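Local coordinates for protein AgaA (Rhizobium radiobacter, PDB 6HLX) that binds the opine agropinic acid as the periplasmic solute-binding component of an ABC transporter, serving its import into the bacterium, at residues R26-Y39 / I128-P140. Residues are numbered along the deposited sequence; the frame is centred on the assembly and turned at random.
Sequences RTVKLAIHRGLVNY and IDYLALPESVIVP
Arg26 and Lys29, one turn apart on helix 23-32, both hold the carboxylate of Glu135. Arg26 comes side-on: NH2 gives a nearly straight bond (165°) to Glu135 OE1 at 2.8 Å. Arg26 NE bonds Glu135 OE2 at 3.2 Å, also on the syn side, with guanidinium and carboxylate planes 35° apart. Lys29 NZ reaches Glu135 OE2 at 2.8 Å on the anti side, from the opposite face to Arg26 NE. A bend at chi2 of Glu135 (63°) folds the carboxylate back toward the helix. Next to this network, Pro134 sets its CB 3.8 Å from Leu30 CD2. Beyond the helix end, Val137 packs on His33 CB, and Ile138 N donates to Arg34 O at 3.0 Å. The chain then enters strand 37-39, an outermost strand of a five-stranded antiparallel sheet, where Val37 pushes CG2 against the end of helix 127-131, while its carbonyl O receives a CA-H contact from Ala132 in the following loop. Tyr39 OH donates to the anti lone pair of Asp129 OD1 at 2.6 Å. Waters bridge the two segments: one joins His33 ND1, Arg34 N and Ile138 O. Further out, Thr17 O and Val19 O also accept from Lys29 NZ, and Arg26 NH1 pairs with Glu382. With two cationic partners, buried Glu135 is probably kept ionised, and its paired oxygens fix the rotation of the Arg26 guanidinium, whose side chain lies about 5 Å from bound agropinic acid.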
ATOM      1  N   ARG A  26       1.363   5.037   7.171  1.00 17.93           N
ATOM      2  CA  ARG A  26      -0.019   4.542   7.148  1.00 17.30           C
ATOM      3  C   ARG A  26      -0.453   4.000   8.512  1.00 20.41           C
ATOM      4  O   ARG A  26      -1.573   4.263   8.939  1.00 20.57           O
ATOM      5  CB  ARG A  26      -0.181   3.441   6.102  1.00 18.61           C
ATOM      6  CG  ARG A  26      -0.192   4.027   4.707  1.00 21.46           C
ATOM      7  CD  ARG A  26      -0.231   2.929   3.683  1.00 23.11           C
ATOM      8  NE  ARG A  26      -1.098   3.340   2.581  1.00 25.13           N
ATOM      9  CZ  ARG A  26      -1.384   2.582   1.530  1.00 30.54           C
ATOM     10  NH1 ARG A  26      -0.807   1.392   1.382  1.00 21.40           N
ATOM     11  NH2 ARG A  26      -2.244   3.009   0.613  1.00 20.78           N
ATOM     12  N   THR A  27       0.436   3.224   9.191  1.00 18.43           N
ATOM     13  CA  THR A  27       0.105   2.617  10.494  1.00 18.30           C
ATOM     14  C   THR A  27      -0.260   3.709  11.524  1.00 19.70           C
ATOM     15  O   THR A  27      -1.237   3.553  12.239  1.00 20.29           O
ATOM     16  CB  THR A  27       1.285   1.735  10.983  1.00 21.75           C
ATOM     17  OG1 THR A  27       1.526   0.732   9.983  1.00 19.62           O
ATOM     18  CG2 THR A  27       1.014   1.086  12.362  1.00 19.47           C
ATOM     19  N   VAL A  28       0.497   4.836  11.541  1.00 17.82           N
ATOM     20  CA  VAL A  28       0.205   5.938  12.454  1.00 18.64           C
ATOM     21  C   VAL A  28      -1.101   6.637  12.011  1.00 21.05           C
ATOM     22  O   VAL A  28      -1.979   6.898  12.835  1.00 19.89           O
ATOM     23  CB  VAL A  28       1.390   6.928  12.601  1.00 20.78           C
ATOM     24  CG1 VAL A  28       1.028   8.071  13.556  1.00 20.45           C
ATOM     25  CG2 VAL A  28       2.658   6.202  13.086  1.00 19.83           C
ATOM     26  N   LYS A  29      -1.240   6.897  10.709  1.00 18.05           N
ATOM     27  CA  LYS A  29      -2.467   7.560  10.203  1.00 17.20           C
ATOM     28  C   LYS A  29      -3.728   6.772  10.558  1.00 19.92           C
ATOM     29  O   LYS A  29      -4.748   7.374  10.877  1.00 20.40           O
ATOM     30  CB  LYS A  29      -2.431   7.714   8.675  1.00 18.61           C
ATOM     31  CG  LYS A  29      -1.526   8.861   8.240  1.00 19.11           C
ATOM     32  CD  LYS A  29      -1.743   9.302   6.779  1.00 20.51           C
ATOM     33  CE  LYS A  29      -1.484   8.172   5.779  1.00 21.62           C
ATOM     34  NZ  LYS A  29      -1.393   8.687   4.376  1.00 21.18           N
ATOM     35  N   LEU A  30      -3.652   5.432  10.526  1.00 16.96           N
ATOM     36  CA  LEU A  30      -4.827   4.589  10.787  1.00 17.18           C
ATOM     37  C   LEU A  30      -5.211   4.508  12.279  1.00 21.17           C
ATOM     38  O   LEU A  30      -6.296   4.032  12.614  1.00 21.84           O
ATOM     39  CB  LEU A  30      -4.667   3.209  10.141  1.00 17.54           C
ATOM     40  CG  LEU A  30      -4.620   3.262   8.610  1.00 21.06           C
ATOM     41  CD1 LEU A  30      -4.137   1.952   8.046  1.00 21.90           C
ATOM     42  CD2 LEU A  30      -5.980   3.699   7.998  1.00 21.62           C
ATOM     43  N   ALA A  31      -4.371   5.057  13.151  1.00 18.85           N
ATOM     44  CA  ALA A  31      -4.711   5.174  14.568  1.00 18.27           C
ATOM     45  C   ALA A  31      -5.467   6.493  14.794  1.00 20.88           C
ATOM     46  O   ALA A  31      -6.322   6.563  15.667  1.00 21.20           O
ATOM     47  CB  ALA A  31      -3.424   5.187  15.400  1.00 18.81           C
ATOM     48  N   ILE A  32      -5.094   7.549  14.066  1.00 17.84           N
ATOM     49  CA  ILE A  32      -5.596   8.916  14.286  1.00 18.20           C
ATOM     50  C   ILE A  32      -6.741   9.313  13.363  1.00 20.96           C
ATOM     51  O   ILE A  32      -7.430  10.286  13.665  1.00 20.70           O
ATOM     52  CB  ILE A  32      -4.379   9.868  14.057  1.00 24.09           C
ATOM     53  CG1 ILE A  32      -3.307   9.666  15.161  1.00 25.59           C
ATOM     54  CG2 ILE A  32      -4.764  11.368  13.907  1.00 29.50           C
ATOM     55  CD1 ILE A  32      -1.872  10.243  14.640  1.00 37.21           C
ATOM     56  N   HIS A  33      -6.874   8.649  12.212  1.00 17.58           N
ATOM     57  CA  HIS A  33      -7.834   9.098  11.204  1.00 17.61           C
ATOM     58  C   HIS A  33      -8.865   8.069  10.811  1.00 21.31           C
ATOM     59  O   HIS A  33      -8.621   6.876  10.930  1.00 19.45           O
ATOM     60  CB  HIS A  33      -7.058   9.521   9.931  1.00 18.42           C
ATOM     61  CG  HIS A  33      -6.222  10.756  10.104  1.00 20.94           C
ATOM     62  ND1 HIS A  33      -6.799  11.991  10.309  1.00 22.38           N
ATOM     63  CD2 HIS A  33      -4.875  10.902  10.039  1.00 21.52           C
ATOM     64  CE1 HIS A  33      -5.795  12.846  10.403  1.00 22.35           C
ATOM     65  NE2 HIS A  33      -4.613  12.229  10.235  1.00 21.60           N
ATOM     66  N   ARG A  34      -9.971   8.551  10.202  1.00 18.77           N
ATOM     67  CA  ARG A  34     -11.035   7.722   9.659  1.00 18.85           C
ATOM     68  C   ARG A  34     -11.539   8.359   8.371  1.00 20.93           C
ATOM     69  O   ARG A  34     -11.526   9.586   8.244  1.00 20.07           O
ATOM     70  CB  ARG A  34     -12.201   7.606  10.676  1.00 19.60           C
ATOM     71  CG  ARG A  34     -11.942   6.620  11.835  1.00 22.04           C
ATOM     72  CD  ARG A  34     -11.829   5.191  11.319  1.00 24.70           C
ATOM     73  NE  ARG A  34     -11.509   4.192  12.347  1.00 25.67           N
ATOM     74  CZ  ARG A  34     -10.279   3.843  12.718  1.00 27.30           C
ATOM     75  NH1 ARG A  34      -9.216   4.466  12.206  1.00 18.48           N
ATOM     76  NH2 ARG A  34     -10.100   2.889  13.619  1.00 27.01           N
ATOM     77  N   GLY A  35     -12.014   7.517   7.450  1.00 18.39           N
ATOM     78  CA  GLY A  35     -12.661   7.977   6.221  1.00 18.13           C
ATOM     79  C   GLY A  35     -14.160   7.797   6.312  1.00 21.08           C
ATOM     80  O   GLY A  35     -14.691   7.471   7.385  1.00 18.94           O
ATOM     81  N   LEU A  36     -14.866   7.973   5.179  1.00 18.12           N
ATOM     82  CA  LEU A  36     -16.311   7.731   5.127  1.00 18.04           C
ATOM     83  C   LEU A  36     -16.545   6.255   5.461  1.00 21.37           C
ATOM     84  O   LEU A  36     -17.456   5.908   6.209  1.00 20.92           O
ATOM     85  CB  LEU A  36     -16.839   8.037   3.722  1.00 18.68           C
ATOM     86  CG  LEU A  36     -16.855   9.521   3.367  1.00 22.02           C
ATOM     87  CD1 LEU A  36     -17.022   9.729   1.850  1.00 21.91           C
ATOM     88  CD2 LEU A  36     -17.899  10.273   4.203  1.00 23.39           C
ATOM     89  N   VAL A  37     -15.652   5.409   4.935  1.00 18.31           N
ATOM     90  CA  VAL A  37     -15.622   3.960   5.147  1.00 17.75           C
ATOM     91  C   VAL A  37     -14.164   3.542   5.353  1.00 20.43           C
ATOM     92  O   VAL A  37     -13.251   4.257   4.930  1.00 20.35           O
ATOM     93  CB  VAL A  37     -16.228   3.190   3.947  1.00 19.88           C
ATOM     94  CG1 VAL A  37     -17.738   3.397   3.839  1.00 20.79           C
ATOM     95  CG2 VAL A  37     -15.525   3.551   2.629  1.00 19.01           C
ATOM     96  N   ASN A  38     -13.955   2.401   5.995  1.00 18.80           N
ATOM     97  CA  ASN A  38     -12.613   1.811   6.120  1.00 18.47           C
ATOM     98  C   ASN A  38     -12.818   0.322   6.160  1.00 22.23           C
ATOM     99  O   ASN A  38     -13.910  -0.125   6.520  1.00 21.87           O
ATOM    100  CB  ASN A  38     -11.902   2.280   7.375  1.00 18.26           C
ATOM    101  CG  ASN A  38     -11.417   3.708   7.266  1.00 22.63           C
ATOM    102  OD1 ASN A  38     -11.990   4.622   7.869  1.00 22.89           O
ATOM    103  ND2 ASN A  38     -10.361   3.941   6.474  1.00 19.80           N
ATOM    104  N   TYR A  39     -11.778  -0.466   5.812  1.00 19.13           N
ATOM    105  CA  TYR A  39     -11.933  -1.914   5.906  1.00 19.08           C
ATOM    106  C   TYR A  39     -11.948  -2.361   7.367  1.00 23.37           C
ATOM    107  O   TYR A  39     -11.162  -1.858   8.176  1.00 23.37           O
ATOM    108  CB  TYR A  39     -10.758  -2.586   5.190  1.00 19.77           C
ATOM    109  CG  TYR A  39     -10.862  -2.514   3.681  1.00 20.31           C
ATOM    110  CD1 TYR A  39     -11.790  -3.288   2.986  1.00 21.76           C
ATOM    111  CD2 TYR A  39     -10.017  -1.690   2.944  1.00 20.96           C
ATOM    112  CE1 TYR A  39     -11.848  -3.266   1.591  1.00 22.58           C
ATOM    113  CE2 TYR A  39     -10.079  -1.647   1.549  1.00 19.96           C
ATOM    114  CZ  TYR A  39     -10.987  -2.444   0.878  1.00 22.69           C
ATOM    115  OH  TYR A  39     -11.019  -2.399  -0.498  1.00 21.91           O
ATOM    116  N   ILE A 128     -16.208   2.918  -3.616  1.00 19.96           N
ATOM    117  CA  ILE A 128     -16.322   2.756  -2.151  1.00 19.30           C
ATOM    118  C   ILE A 128     -14.996   2.216  -1.567  1.00 22.43           C
ATOM    119  O   ILE A 128     -14.506   2.711  -0.538  1.00 21.45           O
ATOM    120  CB  ILE A 128     -17.541   1.861  -1.770  1.00 22.97           C
ATOM    121  CG1 ILE A 128     -18.879   2.560  -2.119  1.00 24.82           C
ATOM    122  CG2 ILE A 128     -17.521   1.463  -0.294  1.00 23.11           C
ATOM    123  CD1 ILE A 128     -19.219   3.818  -1.273  1.00 26.91           C
ATOM    124  N   ASP A 129     -14.372   1.265  -2.290  1.00 20.18           N
ATOM    125  CA  ASP A 129     -13.076   0.712  -1.837  1.00 18.90           C
ATOM    126  C   ASP A 129     -11.981   1.789  -1.821  1.00 21.04           C
ATOM    127  O   ASP A 129     -11.212   1.865  -0.849  1.00 20.03           O
ATOM    128  CB  ASP A 129     -12.653  -0.467  -2.715  1.00 19.35           C
ATOM    129  CG  ASP A 129     -13.584  -1.659  -2.567  1.00 25.98           C
ATOM    130  OD1 ASP A 129     -13.352  -2.478  -1.673  1.00 26.49           O
ATOM    131  OD2 ASP A 129     -14.542  -1.764  -3.350  1.00 25.99           O
ATOM    132  N   TYR A 130     -11.925   2.651  -2.852  1.00 19.59           N
ATOM    133  CA  TYR A 130     -10.917   3.725  -2.872  1.00 19.15           C
ATOM    134  C   TYR A 130     -11.166   4.768  -1.775  1.00 21.20           C
ATOM    135  O   TYR A 130     -10.207   5.353  -1.264  1.00 20.73           O
ATOM    136  CB  TYR A 130     -10.750   4.355  -4.262  1.00 21.26           C
ATOM    137  CG  TYR A 130      -9.951   3.461  -5.198  1.00 22.15           C
ATOM    138  CD1 TYR A 130      -8.611   3.166  -4.941  1.00 23.64           C
ATOM    139  CD2 TYR A 130     -10.519   2.950  -6.365  1.00 24.43           C
ATOM    140  CE1 TYR A 130      -7.862   2.366  -5.806  1.00 25.92           C
ATOM    141  CE2 TYR A 130      -9.773   2.159  -7.245  1.00 24.68           C
ATOM    142  CZ  TYR A 130      -8.451   1.859  -6.952  1.00 30.33           C
ATOM    143  OH  TYR A 130      -7.695   1.072  -7.793  1.00 33.18           O
ATOM    144  N   LEU A 131     -12.433   4.910  -1.328  1.00 19.61           N
ATOM    145  CA  LEU A 131     -12.735   5.816  -0.219  1.00 19.99           C
ATOM    146  C   LEU A 131     -12.288   5.234   1.131  1.00 22.60           C
ATOM    147  O   LEU A 131     -12.231   5.955   2.144  1.00 21.40           O
ATOM    148  CB  LEU A 131     -14.229   6.210  -0.216  1.00 19.91           C
ATOM    149  CG  LEU A 131     -14.618   7.110  -1.393  1.00 22.27           C
ATOM    150  CD1 LEU A 131     -16.125   7.180  -1.536  1.00 22.33           C
ATOM    151  CD2 LEU A 131     -13.995   8.564  -1.237  1.00 18.97           C
ATOM    152  N   ALA A 132     -11.931   3.927   1.132  1.00 20.17           N
ATOM    153  CA  ALA A 132     -11.414   3.261   2.332  1.00 20.17           C
ATOM    154  C   ALA A 132      -9.884   3.388   2.392  1.00 21.18           C
ATOM    155  O   ALA A 132      -9.289   2.916   3.349  1.00 20.00           O
ATOM    156  CB  ALA A 132     -11.819   1.787   2.345  1.00 20.83           C
ATOM    157  N   LEU A 133      -9.225   3.981   1.380  1.00 18.90           N
ATOM    158  CA  LEU A 133      -7.756   4.093   1.459  1.00 18.62           C
ATOM    159  C   LEU A 133      -7.342   4.859   2.713  1.00 21.05           C
ATOM    160  O   LEU A 133      -7.994   5.850   3.048  1.00 20.11           O
ATOM    161  CB  LEU A 133      -7.184   4.863   0.246  1.00 19.04           C
ATOM    162  CG  LEU A 133      -7.155   4.130  -1.089  1.00 23.22           C
ATOM    163  CD1 LEU A 133      -6.982   5.133  -2.199  1.00 24.84           C
ATOM    164  CD2 LEU A 133      -6.010   3.088  -1.144  1.00 23.57           C
ATOM    165  N   PRO A 134      -6.163   4.560   3.308  1.00 18.71           N
ATOM    166  CA  PRO A 134      -5.687   5.389   4.442  1.00 18.15           C
ATOM    167  C   PRO A 134      -5.498   6.851   3.977  1.00 20.59           C
ATOM    168  O   PRO A 134      -5.541   7.781   4.791  1.00 21.15           O
ATOM    169  CB  PRO A 134      -4.320   4.762   4.765  1.00 20.04           C
ATOM    170  CG  PRO A 134      -4.492   3.264   4.330  1.00 22.50           C
ATOM    171  CD  PRO A 134      -5.252   3.420   3.029  1.00 19.70           C
ATOM    172  N   GLU A 135      -5.295   7.051   2.647  1.00 18.20           N
ATOM    173  CA  GLU A 135      -5.078   8.400   2.095  1.00 17.98           C
ATOM    174  C   GLU A 135      -6.396   9.147   1.803  1.00 19.35           C
ATOM    175  O   GLU A 135      -6.352  10.328   1.417  1.00 19.02           O
ATOM    176  CB  GLU A 135      -4.163   8.333   0.830  1.00 19.35           C
ATOM    177  CG  GLU A 135      -2.715   7.930   1.148  1.00 19.17           C
ATOM    178  CD  GLU A 135      -2.516   6.542   1.750  1.00 26.51           C
ATOM    179  OE1 GLU A 135      -3.147   5.577   1.258  1.00 22.41           O
ATOM    180  OE2 GLU A 135      -1.743   6.420   2.731  1.00 23.11           O
ATOM    181  N   SER A 136      -7.555   8.464   1.953  1.00 17.80           N
ATOM    182  CA  SER A 136      -8.889   9.055   1.690  1.00 17.69           C
ATOM    183  C   SER A 136      -9.608   9.477   3.006  1.00 20.19           C
ATOM    184  O   SER A 136     -10.802   9.796   3.010  1.00 19.36           O
ATOM    185  CB  SER A 136      -9.768   8.077   0.896  1.00 18.80           C
ATOM    186  OG  SER A 136      -9.165   7.809  -0.363  1.00 20.91           O
ATOM    187  N   VAL A 137      -8.857   9.534   4.116  1.00 18.49           N
ATOM    188  CA  VAL A 137      -9.420   9.907   5.422  1.00 17.32           C
ATOM    189  C   VAL A 137      -9.861  11.360   5.404  1.00 22.11           C
ATOM    190  O   VAL A 137      -9.365  12.139   4.584  1.00 21.04           O
ATOM    191  CB  VAL A 137      -8.444   9.598   6.586  1.00 19.52           C
ATOM    192  CG1 VAL A 137      -8.220   8.083   6.698  1.00 19.07           C
ATOM    193  CG2 VAL A 137      -7.121  10.331   6.396  1.00 19.63           C
ATOM    194  N   ILE A 138     -10.782  11.715   6.311  1.00 19.73           N
ATOM    195  CA  ILE A 138     -11.373  13.057   6.369  1.00 19.06           C
ATOM    196  C   ILE A 138     -10.752  13.906   7.454  1.00 21.62           C
ATOM    197  O   ILE A 138     -10.647  13.466   8.598  1.00 20.01           O
ATOM    198  CB  ILE A 138     -12.930  12.979   6.566  1.00 21.94           C
ATOM    199  CG1 ILE A 138     -13.636  12.021   5.551  1.00 20.74           C
ATOM    200  CG2 ILE A 138     -13.587  14.385   6.553  1.00 22.35           C
ATOM    201  CD1 ILE A 138     -13.311  12.333   4.053  1.00 21.76           C
ATOM    202  N   VAL A 139     -10.403  15.142   7.104  1.00 19.02           N
ATOM    203  CA  VAL A 139      -9.857  16.110   8.059  1.00 19.17           C
ATOM    204  C   VAL A 139     -10.760  17.363   8.044  1.00 22.59           C
ATOM    205  O   VAL A 139     -11.588  17.502   7.132  1.00 22.10           O
ATOM    206  CB  VAL A 139      -8.350  16.433   7.814  1.00 23.71           C
ATOM    207  CG1 VAL A 139      -7.501  15.173   7.946  1.00 22.34           C
ATOM    208  CG2 VAL A 139      -8.138  17.102   6.466  1.00 23.98           C
ATOM    209  N   PRO A 140     -10.643  18.275   9.036  1.00 20.94           N
ATOM    210  CA  PRO A 140     -11.538  19.437   9.049  1.00 20.34           C
ATOM    211  C   PRO A 140     -11.199  20.454   7.966  1.00 24.99           C
ATOM    212  O   PRO A 140     -10.025  20.771   7.755  1.00 25.65           O
ATOM    213  CB  PRO A 140     -11.346  20.027  10.464  1.00 21.81           C
ATOM    214  CG  PRO A 140     -10.601  18.978  11.245  1.00 24.83           C
ATOM    215  CD  PRO A 140      -9.767  18.260  10.227  1.00 20.66           C
TER
HETATM  216  O   HOH W   1      -9.597  11.629  10.334  1.00 18.88           O
HETATM  217  O   HOH W   2     -13.311   8.440   2.795  1.00 21.21           O
HETATM  218  O   HOH W   3     -10.427   6.263   4.467  1.00 19.77           O
HETATM  219  O   HOH W   4      -9.452   1.081   5.293  1.00 20.42           O